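Xyloglucan-specific endo-beta-1,4-glucanase BoGH9A (Bacteroides ovatus, PDB 6DHT) hydrolyses internal beta-1,4-glucosidic linkages in the backbone of xyloglucans to release xyloglucan oligosaccharides. Local coordinates at residues Y175-G180 with S264-L269; E312-Q317 with T336-E341. One frame throughout, in Å; residues are numbered along the deposited sequence.

Interaction 1 (Y175-G180 with S264-L269); sequences YIVNSG and SVTAAL
I176 and V177, in the first turn of helix 176-192, lean on T266 and A267, in the first turn of helix 265-281. I176 approaches A267 with the near part of its side chain. Its CB lies 4.1 Å from A267 CB, and CG2 meets the same methyl at 3.8 Å and the carbonyl atom A267 O at 3.5 Å. With CG2 anti to the backbone N, chi1 (-73°) sends CG1 and CD1 away from helix 265-281, and the same side chain also touches W224 and M225 of helix 213-226. One isoleucine thus joins three helices. V177 brings a single methyl across: CG2 rests 3.7 Å from A267 N and 3.8 Å from T266 OG1, the two side chains crossing obliquely. The small A267 lets the backbones come close, with CA atoms of V177 and A267 5.1 Å apart. The contact is buried and made by van der Waals packing, with methyl groups set against backbone and hydroxyl atoms as well as A267 CB. S264 is the N-cap of helix 265-281; its OG accepts from A267 N at 3.0 Å and also bonds H238 ND1, while V177 packs on H238 as well. At the other helix start Y175 takes the N-cap position, and its O receives S179 N and S179 OG from opposite faces of the carbonyl plane. The hydroxyl of Y175 reaches D171, the predicted nucleophile, and G331 N, so the start of this helix is tied to the predicted nucleophile although the packing itself lies away from it. The two short axes run in the same general direction, 8.6 Å and 30° apart, consistent with two helices side by side in the same layer of the (alpha/alpha)6 barrel of glycoside hydrolase family 9.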
loop_
_atom_site.group_PDB
_atom_site.type_symbol
_atom_site.label_atom_id
_atom_site.label_comp_id
_atom_site.label_asym_id
_atom_site.label_seq_id
_atom_site.Cartn_x
_atom_site.Cartn_y
_atom_site.Cartn_z
ATOM N N TYR A 175 -2.064 5.577 13.784
ATOM C CA TYR A 175 -2.921 4.447 14.119
ATOM C C TYR A 175 -2.140 3.138 14.065
ATOM O O TYR A 175 -1.495 2.840 13.048
ATOM C CB TYR A 175 -4.058 4.346 13.121
ATOM C CG TYR A 175 -4.892 5.612 12.914
ATOM C CD1 TYR A 175 -4.414 6.662 12.131
ATOM C CD2 TYR A 175 -6.182 5.750 13.451
ATOM C CE1 TYR A 175 -5.167 7.813 11.891
ATOM C CE2 TYR A 175 -6.936 6.900 13.225
ATOM C CZ TYR A 175 -6.432 7.926 12.446
ATOM O OH TYR A 175 -7.196 9.071 12.203
ATOM N N ILE A 176 -2.200 2.336 15.120
ATOM C CA ILE A 176 -1.423 1.105 15.189
ATOM C C ILE A 176 -1.896 0.042 14.183
ATOM O O ILE A 176 -1.080 -0.628 13.533
ATOM C CB ILE A 176 -1.458 0.530 16.630
ATOM C CG1 ILE A 176 -0.598 1.366 17.589
ATOM C CG2 ILE A 176 -0.947 -0.908 16.637
ATOM C CD1 ILE A 176 0.901 1.327 17.323
ATOM N N VAL A 177 -3.196 -0.118 14.020
ATOM C CA VAL A 177 -3.704 -1.125 13.096
ATOM C C VAL A 177 -3.215 -0.820 11.694
ATOM O O VAL A 177 -2.614 -1.687 11.011
ATOM C CB VAL A 177 -5.230 -1.226 13.164
ATOM C CG1 VAL A 177 -5.810 -1.968 11.974
ATOM C CG2 VAL A 177 -5.635 -1.907 14.469
ATOM N N ASN A 178 -3.440 0.404 11.238
ATOM C CA ASN A 178 -3.142 0.702 9.855
ATOM C C ASN A 178 -1.643 0.741 9.604
ATOM O O ASN A 178 -1.171 0.250 8.566
ATOM C CB ASN A 178 -3.775 2.023 9.455
ATOM C CG ASN A 178 -3.929 2.142 7.971
ATOM O OD1 ASN A 178 -4.357 1.195 7.314
ATOM N ND2 ASN A 178 -3.537 3.279 7.424
ATOM N N SER A 179 -0.859 1.285 10.522
ATOM C CA SER A 179 0.569 1.377 10.249
ATOM C C SER A 179 1.263 0.019 10.415
ATOM O O SER A 179 2.189 -0.267 9.669
ATOM C CB SER A 179 1.235 2.500 11.048
ATOM O OG SER A 179 1.264 2.223 12.420
ATOM N N GLY A 180 0.791 -0.804 11.345
ATOM C CA GLY A 180 1.288 -2.147 11.517
ATOM C C GLY A 180 1.024 -2.987 10.288
ATOM O O GLY A 180 1.915 -3.691 9.810
ATOM N N SER A 264 -6.718 -2.199 22.075
ATOM C CA SER A 264 -7.591 -3.081 21.296
ATOM C C SER A 264 -6.860 -4.373 20.949
ATOM O O SER A 264 -5.635 -4.407 20.906
ATOM C CB SER A 264 -8.065 -2.402 20.022
ATOM O OG SER A 264 -6.976 -2.217 19.129
ATOM N N VAL A 265 -7.632 -5.426 20.710
ATOM C CA VAL A 265 -7.065 -6.731 20.413
ATOM C C VAL A 265 -6.379 -6.695 19.050
ATOM O O VAL A 265 -5.310 -7.283 18.881
ATOM C CB VAL A 265 -8.148 -7.836 20.470
ATOM C CG1 VAL A 265 -9.225 -7.631 19.425
ATOM C CG2 VAL A 265 -7.528 -9.196 20.370
ATOM N N THR A 266 -6.964 -5.957 18.113
ATOM C CA THR A 266 -6.392 -5.859 16.766
ATOM C C THR A 266 -5.097 -5.033 16.776
ATOM O O THR A 266 -4.122 -5.383 16.121
ATOM C CB THR A 266 -7.403 -5.280 15.797
ATOM O OG1 THR A 266 -8.011 -4.127 16.394
ATOM C CG2 THR A 266 -8.467 -6.303 15.482
ATOM N N ALA A 267 -5.060 -3.950 17.536
ATOM C CA ALA A 267 -3.803 -3.223 17.701
ATOM C C ALA A 267 -2.708 -4.106 18.275
ATOM O O ALA A 267 -1.562 -4.105 17.805
ATOM C CB ALA A 267 -4.002 -1.983 18.566
ATOM N N ALA A 268 -3.050 -4.846 19.326
ATOM C CA ALA A 268 -2.092 -5.712 19.960
ATOM C C ALA A 268 -1.568 -6.768 18.989
ATOM O O ALA A 268 -0.378 -7.034 18.959
ATOM C CB ALA A 268 -2.709 -6.376 21.177
ATOM N N LEU A 269 -2.474 -7.352 18.216
ATOM C CA LEU A 269 -2.075 -8.410 17.287
ATOM C C LEU A 269 -1.292 -7.890 16.070
ATOM O O LEU A 269 -0.308 -8.502 15.673
ATOM C CB LEU A 269 -3.279 -9.220 16.846
ATOM C CG LEU A 269 -3.866 -10.071 17.975
ATOM C CD1 LEU A 269 -5.187 -10.615 17.564
ATOM C CD2 LEU A 269 -2.920 -11.197 18.334
#

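Interaction 2 (E312-Q317 with T336-E341); sequences EAYYNQ and THADDE. With CA (calcium ion), chain C.
The phenol ring of Y314 is sandwiched between T336 and a backbone carbonyl of its own loop. On one face T336 CA stands 3.6 Å from the ring centroid and 1° off the normal, a CH-pi contact directly over the centre. On the opposite face E312 O sits 3.3 Å above the plane, again central. A338 CB comes up at the edge, 4.4 Å from Y314 CE1. T336 CG2 adds a second touch, 3.7 Å from Y314 CD2, the two side chains crossing at about a right angle. Beyond the ring, water 1 joins Y314 OH (2.7 Å) to A338 N, from which it accepts. The loop that covers the tyrosine then turns to the metal. H337 binds calcium through its backbone O at 2.4 Å, not its imidazole, while D340 and E341 each chelate with both carboxylate oxygens; E341 is bent at chi2 (81°), which carries its carboxylate back to the ion. Water 2, D335 and G376 complete the coordination. The result is a calcium site built on a loop and the first turn of helix 339-353, with Y314 packed against T336 and A338, on either side of the ligand H337 in sequence.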
loop_
_atom_site.group_PDB
_atom_site.type_symbol
_atom_site.label_atom_id
_atom_site.label_comp_id
_atom_site.label_asym_id
_atom_site.label_seq_id
_atom_site.Cartn_x
_atom_site.Cartn_y
_atom_site.Cartn_z
ATOM N N GLU A 312 -11.657 -10.370 22.562
ATOM C CA GLU A 312 -12.823 -9.714 21.967
ATOM C C GLU A 312 -12.849 -8.219 22.275
ATOM O O GLU A 312 -13.874 -7.564 22.109
ATOM C CB GLU A 312 -14.115 -10.406 22.421
ATOM C CG GLU A 312 -14.169 -11.887 22.036
ATOM C CD GLU A 312 -15.579 -12.450 21.949
ATOM O OE1 GLU A 312 -16.530 -11.785 22.406
ATOM O OE2 GLU A 312 -15.737 -13.569 21.419
ATOM N N ALA A 313 -11.704 -7.701 22.719
ATOM C CA ALA A 313 -11.520 -6.284 23.014
ATOM C C ALA A 313 -11.407 -5.438 21.745
ATOM O O ALA A 313 -10.358 -4.838 21.474
ATOM C CB ALA A 313 -10.285 -6.108 23.862
ATOM N N TYR A 314 -12.500 -5.372 21.001
ATOM C CA TYR A 314 -12.569 -4.581 19.778
ATOM C C TYR A 314 -12.596 -3.089 20.067
ATOM O O TYR A 314 -12.970 -2.659 21.169
ATOM C CB TYR A 314 -13.812 -4.964 18.990
ATOM C CG TYR A 314 -13.979 -6.455 18.845
ATOM C CD1 TYR A 314 -12.908 -7.261 18.472
ATOM C CD2 TYR A 314 -15.199 -7.062 19.102
ATOM C CE1 TYR A 314 -13.058 -8.627 18.347
ATOM C CE2 TYR A 314 -15.359 -8.422 18.978
ATOM C CZ TYR A 314 -14.290 -9.202 18.600
ATOM O OH TYR A 314 -14.459 -10.562 18.481
ATOM N N TYR A 315 -12.214 -2.300 19.066
ATOM C CA TYR A 315 -12.262 -0.858 19.180
ATOM C C TYR A 315 -13.559 -0.392 18.580
ATOM O O TYR A 315 -13.723 -0.382 17.361
ATOM C CB TYR A 315 -11.106 -0.165 18.447
ATOM C CG TYR A 315 -11.116 1.332 18.694
ATOM C CD1 TYR A 315 -10.609 1.845 19.875
ATOM C CD2 TYR A 315 -11.626 2.218 17.759
ATOM C CE1 TYR A 315 -10.616 3.205 20.128
ATOM C CE2 TYR A 315 -11.641 3.580 18.002
ATOM C CZ TYR A 315 -11.137 4.065 19.194
ATOM O OH TYR A 315 -11.140 5.413 19.464
ATOM N N ASN A 316 -14.495 -0.020 19.448
ATOM C CA ASN A 316 -15.749 0.588 19.022
ATOM C C ASN A 316 -15.793 2.023 19.520
ATOM O O ASN A 316 -15.881 2.265 20.729
ATOM C CB ASN A 316 -16.949 -0.193 19.566
ATOM C CG ASN A 316 -18.250 0.248 18.944
ATOM O OD1 ASN A 316 -18.570 1.430 18.933
ATOM N ND2 ASN A 316 -18.992 -0.700 18.383
ATOM N N GLN A 317 -15.731 2.970 18.593
ATOM C CA GLN A 317 -15.564 4.366 18.973
ATOM C C GLN A 317 -16.857 4.933 19.546
ATOM O O GLN A 317 -16.832 5.707 20.500
ATOM C CB GLN A 317 -15.123 5.210 17.780
ATOM C CG GLN A 317 -14.573 6.556 18.193
ATOM C CD GLN A 317 -13.523 7.057 17.227
ATOM O OE1 GLN A 317 -12.326 6.891 17.459
ATOM N NE2 GLN A 317 -13.962 7.678 16.158
ATOM N N THR A 336 -14.618 -6.391 14.307
ATOM C CA THR A 336 -15.078 -7.386 15.285
ATOM C C THR A 336 -14.665 -8.807 14.912
ATOM O O THR A 336 -15.131 -9.777 15.515
ATOM C CB THR A 336 -16.612 -7.347 15.459
ATOM O OG1 THR A 336 -17.251 -7.557 14.196
ATOM C CG2 THR A 336 -17.040 -6.018 16.028
ATOM N N HIS A 337 -13.774 -8.920 13.930
ATOM C CA HIS A 337 -13.281 -10.213 13.458
ATOM C C HIS A 337 -11.762 -10.223 13.556
ATOM O O HIS A 337 -11.070 -9.734 12.663
ATOM C CB HIS A 337 -13.730 -10.482 12.022
ATOM C CG HIS A 337 -15.213 -10.606 11.858
ATOM N ND1 HIS A 337 -16.026 -9.527 11.587
ATOM C CD2 HIS A 337 -16.029 -11.685 11.921
ATOM C CE1 HIS A 337 -17.280 -9.935 11.490
ATOM N NE2 HIS A 337 -17.309 -11.240 11.690
ATOM N N ALA A 338 -11.256 -10.793 14.640
ATOM C CA ALA A 338 -9.827 -10.795 14.928
ATOM C C ALA A 338 -9.112 -12.106 14.549
ATOM O O ALA A 338 -7.910 -12.258 14.797
ATOM C CB ALA A 338 -9.600 -10.478 16.396
ATOM N N ASP A 339 -9.832 -13.055 13.961
ATOM C CA ASP A 339 -9.205 -14.347 13.640
ATOM C C ASP A 339 -8.000 -14.166 12.721
ATOM O O ASP A 339 -6.968 -14.829 12.900
ATOM C CB ASP A 339 -10.191 -15.306 12.961
ATOM C CG ASP A 339 -11.159 -15.966 13.943
ATOM O OD1 ASP A 339 -10.998 -15.794 15.169
ATOM O OD2 ASP A 339 -12.073 -16.679 13.474
ATOM N N ASP A 340 -8.140 -13.275 11.741
ATOM C CA ASP A 340 -7.068 -13.078 10.756
ATOM C C ASP A 340 -5.827 -12.437 11.364
ATOM O O ASP A 340 -4.696 -12.775 10.994
ATOM C CB ASP A 340 -7.556 -12.274 9.547
ATOM C CG ASP A 340 -8.293 -10.995 9.932
ATOM O OD1 ASP A 340 -9.428 -11.080 10.455
ATOM O OD2 ASP A 340 -7.763 -9.887 9.683
ATOM N N GLU A 341 -6.018 -11.536 12.325
ATOM C CA GLU A 341 -4.905 -10.922 13.028
ATOM C C GLU A 341 -4.238 -11.973 13.945
ATOM O O GLU A 341 -3.021 -12.003 14.078
ATOM C CB GLU A 341 -5.368 -9.681 13.817
ATOM C CG GLU A 341 -5.735 -8.450 12.947
ATOM C CD GLU A 341 -7.129 -8.497 12.349
ATOM O OE1 GLU A 341 -7.897 -9.443 12.636
ATOM O OE2 GLU A 341 -7.477 -7.578 11.567
HETATM CA CA CA C . -9.635 -8.704 10.990
HETATM O O HOH W 1 -13.032 -11.875 16.654
HETATM O O HOH W 2 -11.842 -8.741 9.893
#

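In the fold
From the N terminus, interaction 1 comes first: it closes an 83-residue excursion, including helix 213-226, by bringing the starts of helices 176-192 and 265-281 together. The chain then passes through helices 265-281 and 292-309 before interaction 2 closes a shorter loop of 18 residues, holding most of helix 317-321, at the start of helix 339-353. The two contacts are in series, neither nested nor crossed, with centres about 10 Å apart. Helix 265-281 links them: V265 N probably hydrogen-bonds A313 O (2.9 Å), V265 CG1 packs on Y314 CD1, and L269 CB meets E341 CB. Together they join three helix starts within the family 9 catalytic domain beside a calcium ion.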